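Local coordinates for N-acetylmuramoyl-L-alanine amidase (Mycolicibacterium smegmatis, PDB 7AGM), which is a zinc-dependent amidase that hydrolyses the bond between N-acetylmuramic acid and L-alanine in peptidoglycan, probably cutting stem peptides from the cell-wall glycan, at residues A[3-15]-A[208-220]. Sequence-based numbering, arbitrary orientation.
Sequences PSNIAGMIVFLDP and IVRGIAGFLGSQS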
# COMPACT_ATOMS: atom_id res chain seq x y z
N PRO A 3 4.66 20.44 2.19
CA PRO A 3 4.85 20.96 0.83
C PRO A 3 3.64 21.76 0.39
O PRO A 3 2.51 21.42 0.74
CB PRO A 3 4.97 19.69 -0.03
CG PRO A 3 5.13 18.55 0.94
CD PRO A 3 4.44 18.98 2.19
N SER A 4 3.87 22.82 -0.38
CA SER A 4 2.79 23.67 -0.86
C SER A 4 2.28 23.17 -2.21
O SER A 4 2.87 22.29 -2.84
CB SER A 4 3.25 25.12 -0.96
OG SER A 4 4.36 25.23 -1.83
N ASN A 5 1.16 23.75 -2.64
CA ASN A 5 0.54 23.43 -3.93
C ASN A 5 0.13 21.96 -4.04
O ASN A 5 0.15 21.39 -5.13
CB ASN A 5 1.38 23.88 -5.12
CG ASN A 5 0.67 24.90 -5.98
OD1 ASN A 5 -0.21 24.56 -6.77
ND2 ASN A 5 1.04 26.17 -5.82
N ILE A 6 -0.25 21.34 -2.92
CA ILE A 6 -0.76 19.98 -2.95
C ILE A 6 -2.26 19.88 -2.68
O ILE A 6 -2.86 18.86 -3.03
CB ILE A 6 0.02 18.99 -2.06
CG1 ILE A 6 -0.18 19.31 -0.58
CG2 ILE A 6 1.48 18.98 -2.43
CD1 ILE A 6 0.20 18.15 0.32
N ALA A 7 -2.87 20.89 -2.06
CA ALA A 7 -4.31 20.83 -1.83
C ALA A 7 -5.03 20.68 -3.16
O ALA A 7 -4.61 21.25 -4.18
CB ALA A 7 -4.78 22.08 -1.10
N GLY A 8 -6.07 19.87 -3.18
CA GLY A 8 -6.81 19.59 -4.39
C GLY A 8 -6.29 18.41 -5.19
O GLY A 8 -7.03 17.87 -6.02
N MET A 9 -5.04 17.99 -4.97
CA MET A 9 -4.55 16.80 -5.65
C MET A 9 -5.27 15.57 -5.13
O MET A 9 -5.90 15.59 -4.06
CB MET A 9 -3.03 16.70 -5.50
CG MET A 9 -2.29 17.86 -6.18
SD MET A 9 -0.50 17.80 -6.03
CE MET A 9 -0.04 16.72 -7.38
N ILE A 10 -5.21 14.49 -5.90
CA ILE A 10 -6.07 13.32 -5.70
C ILE A 10 -5.21 12.11 -5.37
O ILE A 10 -4.30 11.76 -6.13
CB ILE A 10 -6.92 13.03 -6.95
CG1 ILE A 10 -7.73 14.27 -7.35
CG2 ILE A 10 -7.80 11.83 -6.72
CD1 ILE A 10 -8.24 14.21 -8.76
N VAL A 11 -5.52 11.45 -4.25
CA VAL A 11 -4.84 10.24 -3.82
C VAL A 11 -5.87 9.12 -3.69
O VAL A 11 -6.89 9.28 -2.99
CB VAL A 11 -4.11 10.44 -2.48
CG1 VAL A 11 -3.48 9.13 -1.99
CG2 VAL A 11 -3.06 11.55 -2.61
N PHE A 12 -5.61 7.99 -4.34
CA PHE A 12 -6.41 6.78 -4.15
C PHE A 12 -5.71 5.88 -3.14
O PHE A 12 -4.53 5.55 -3.30
CB PHE A 12 -6.59 6.04 -5.48
CG PHE A 12 -7.52 4.86 -5.39
CD1 PHE A 12 -8.90 5.04 -5.44
CD2 PHE A 12 -7.02 3.57 -5.26
CE1 PHE A 12 -9.77 3.95 -5.36
CE2 PHE A 12 -7.88 2.48 -5.19
CZ PHE A 12 -9.26 2.67 -5.24
N LEU A 13 -6.45 5.50 -2.09
CA LEU A 13 -5.93 4.69 -0.99
C LEU A 13 -6.54 3.30 -1.04
O LEU A 13 -7.76 3.16 -1.15
CB LEU A 13 -6.24 5.35 0.36
CG LEU A 13 -5.58 6.70 0.60
CD1 LEU A 13 -6.18 7.37 1.83
CD2 LEU A 13 -4.06 6.55 0.72
N ASP A 14 -5.69 2.28 -0.95
CA ASP A 14 -6.12 0.88 -1.05
C ASP A 14 -5.65 0.09 0.16
O ASP A 14 -4.53 -0.44 0.18
CB ASP A 14 -5.60 0.25 -2.34
CG ASP A 14 -5.83 -1.25 -2.39
OD1 ASP A 14 -6.89 -1.71 -1.92
OD2 ASP A 14 -4.94 -1.96 -2.90
N PRO A 15 -6.49 -0.03 1.19
CA PRO A 15 -6.15 -0.92 2.31
C PRO A 15 -6.29 -2.37 1.87
O PRO A 15 -7.38 -2.82 1.51
CB PRO A 15 -7.17 -0.55 3.40
CG PRO A 15 -8.31 0.09 2.67
CD PRO A 15 -7.79 0.65 1.36
N ILE A 208 3.73 7.28 6.16
CA ILE A 208 3.16 7.16 4.82
C ILE A 208 2.67 8.51 4.31
O ILE A 208 2.90 8.87 3.15
CB ILE A 208 2.05 6.08 4.82
CG1 ILE A 208 2.68 4.71 5.10
CG2 ILE A 208 1.27 6.12 3.49
CD1 ILE A 208 1.66 3.59 5.33
N VAL A 209 2.03 9.30 5.18
CA VAL A 209 1.56 10.63 4.79
C VAL A 209 2.72 11.52 4.37
O VAL A 209 2.63 12.25 3.37
CB VAL A 209 0.73 11.26 5.93
CG1 VAL A 209 0.46 12.73 5.64
CG2 VAL A 209 -0.59 10.52 6.09
N ARG A 210 3.84 11.47 5.10
CA ARG A 210 5.01 12.25 4.69
C ARG A 210 5.50 11.83 3.31
O ARG A 210 5.87 12.68 2.49
CB ARG A 210 6.13 12.11 5.72
CG ARG A 210 5.86 12.80 7.04
CD ARG A 210 6.95 12.51 8.06
NE ARG A 210 8.23 13.09 7.67
CZ ARG A 210 9.38 12.91 8.33
NH1 ARG A 210 9.41 12.16 9.42
NH2 ARG A 210 10.49 13.48 7.89
N GLY A 211 5.51 10.52 3.04
CA GLY A 211 5.85 10.05 1.70
C GLY A 211 4.91 10.57 0.63
O GLY A 211 5.34 11.01 -0.44
N ILE A 212 3.60 10.51 0.90
CA ILE A 212 2.61 10.98 -0.07
C ILE A 212 2.76 12.47 -0.30
O ILE A 212 2.81 12.94 -1.45
CB ILE A 212 1.18 10.61 0.39
CG1 ILE A 212 1.03 9.09 0.44
CG2 ILE A 212 0.14 11.27 -0.53
CD1 ILE A 212 -0.33 8.65 1.01
N ALA A 213 2.81 13.25 0.78
CA ALA A 213 2.90 14.71 0.66
C ALA A 213 4.19 15.13 -0.04
O ALA A 213 4.18 16.05 -0.87
CB ALA A 213 2.79 15.36 2.03
N GLY A 214 5.30 14.46 0.28
CA GLY A 214 6.56 14.78 -0.38
C GLY A 214 6.51 14.51 -1.87
O GLY A 214 7.00 15.31 -2.67
N PHE A 215 5.91 13.38 -2.26
CA PHE A 215 5.78 13.08 -3.68
C PHE A 215 4.84 14.06 -4.38
O PHE A 215 5.15 14.56 -5.46
CB PHE A 215 5.31 11.64 -3.89
CG PHE A 215 5.05 11.30 -5.34
CD1 PHE A 215 6.11 11.22 -6.24
CD2 PHE A 215 3.76 11.08 -5.81
CE1 PHE A 215 5.88 10.92 -7.58
CE2 PHE A 215 3.53 10.77 -7.14
CZ PHE A 215 4.60 10.70 -8.03
N LEU A 216 3.67 14.32 -3.78
CA LEU A 216 2.74 15.27 -4.40
C LEU A 216 3.39 16.63 -4.60
O LEU A 216 3.22 17.26 -5.65
CB LEU A 216 1.48 15.41 -3.54
CG LEU A 216 0.55 14.20 -3.47
CD1 LEU A 216 -0.60 14.54 -2.52
CD2 LEU A 216 0.02 13.80 -4.84
N GLY A 217 4.16 17.09 -3.60
CA GLY A 217 4.82 18.38 -3.72
C GLY A 217 5.87 18.39 -4.82
O GLY A 217 6.05 19.40 -5.50
N SER A 218 6.58 17.27 -5.00
CA SER A 218 7.58 17.19 -6.05
C SER A 218 6.94 17.27 -7.43
O SER A 218 7.56 17.79 -8.37
CB SER A 218 8.36 15.88 -5.92
OG SER A 218 7.61 14.81 -6.48
N GLN A 219 5.71 16.77 -7.58
CA GLN A 219 5.03 16.85 -8.87
C GLN A 219 4.61 18.28 -9.21
O GLN A 219 4.42 18.58 -10.39
CB GLN A 219 3.85 15.88 -8.92
CG GLN A 219 4.24 14.41 -8.76
CD GLN A 219 5.23 13.93 -9.81
OE1 GLN A 219 6.43 13.84 -9.56
NE2 GLN A 219 4.73 13.63 -11.00
N SER A 220 4.47 19.15 -8.22
CA SER A 220 4.20 20.57 -8.48
C SER A 220 5.50 21.33 -8.76
O SER A 220 5.54 22.23 -9.60
CB SER A 220 3.46 21.20 -7.31
OG SER A 220 2.24 20.53 -7.06
O HOH W 1 5.57 21.85 -3.81
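L216 of helix 198-219 meets I6, M9 and V11 of segment 3-15. Its CB lies 3.7 Å from I6 CG2 and also against M9 SD, its CD2 3.9 Å from M9 CE, and its CD1 touches V11 CG2, so one branched leucine fills the angle between loop and strand. M9 runs past L216 in the opposite direction; its chain is extended to the sulfur and then bends (chi3 84°), which lays CE beside the leucine, a fit that suits an unbranched, flexible residue. V11 carries CG1 anti to its backbone N (chi1 176°), leaving CG2 to the helix, where it also packs 3.8 Å from I212 CG2. Farther along the strand, L13 CD2 reaches I212 CD1 more loosely.

Along the last two turns of the helix, the small residues A213 and G217 let the N-terminal loop come close. I6 CG2 sits 3.5 Å from G217 N, and P3 CB lies over G217 CA, where glycine, with no side chain, lets the proline ring come down on the helix backbone. P3 CG approaches A213 O at 3.2 Å, while P3 CD rests against the short A213 methyl. S220 OG donates a 3.0 Å hydrogen bond to N5 O, from above the carbonyl plane, and one water donates to both S4 O and G217 O, tying loop to helix a second time.

Strand 10-15 runs roughly antiparallel to residues 208-219 of the helix, at 145°. Beside them, helix 52-69 also touches L13. This is the layering of the α/β fold of the Amidase_3 family, in which the C-terminal helix packs on one face of the central mixed sheet that carries zinc ligand H107.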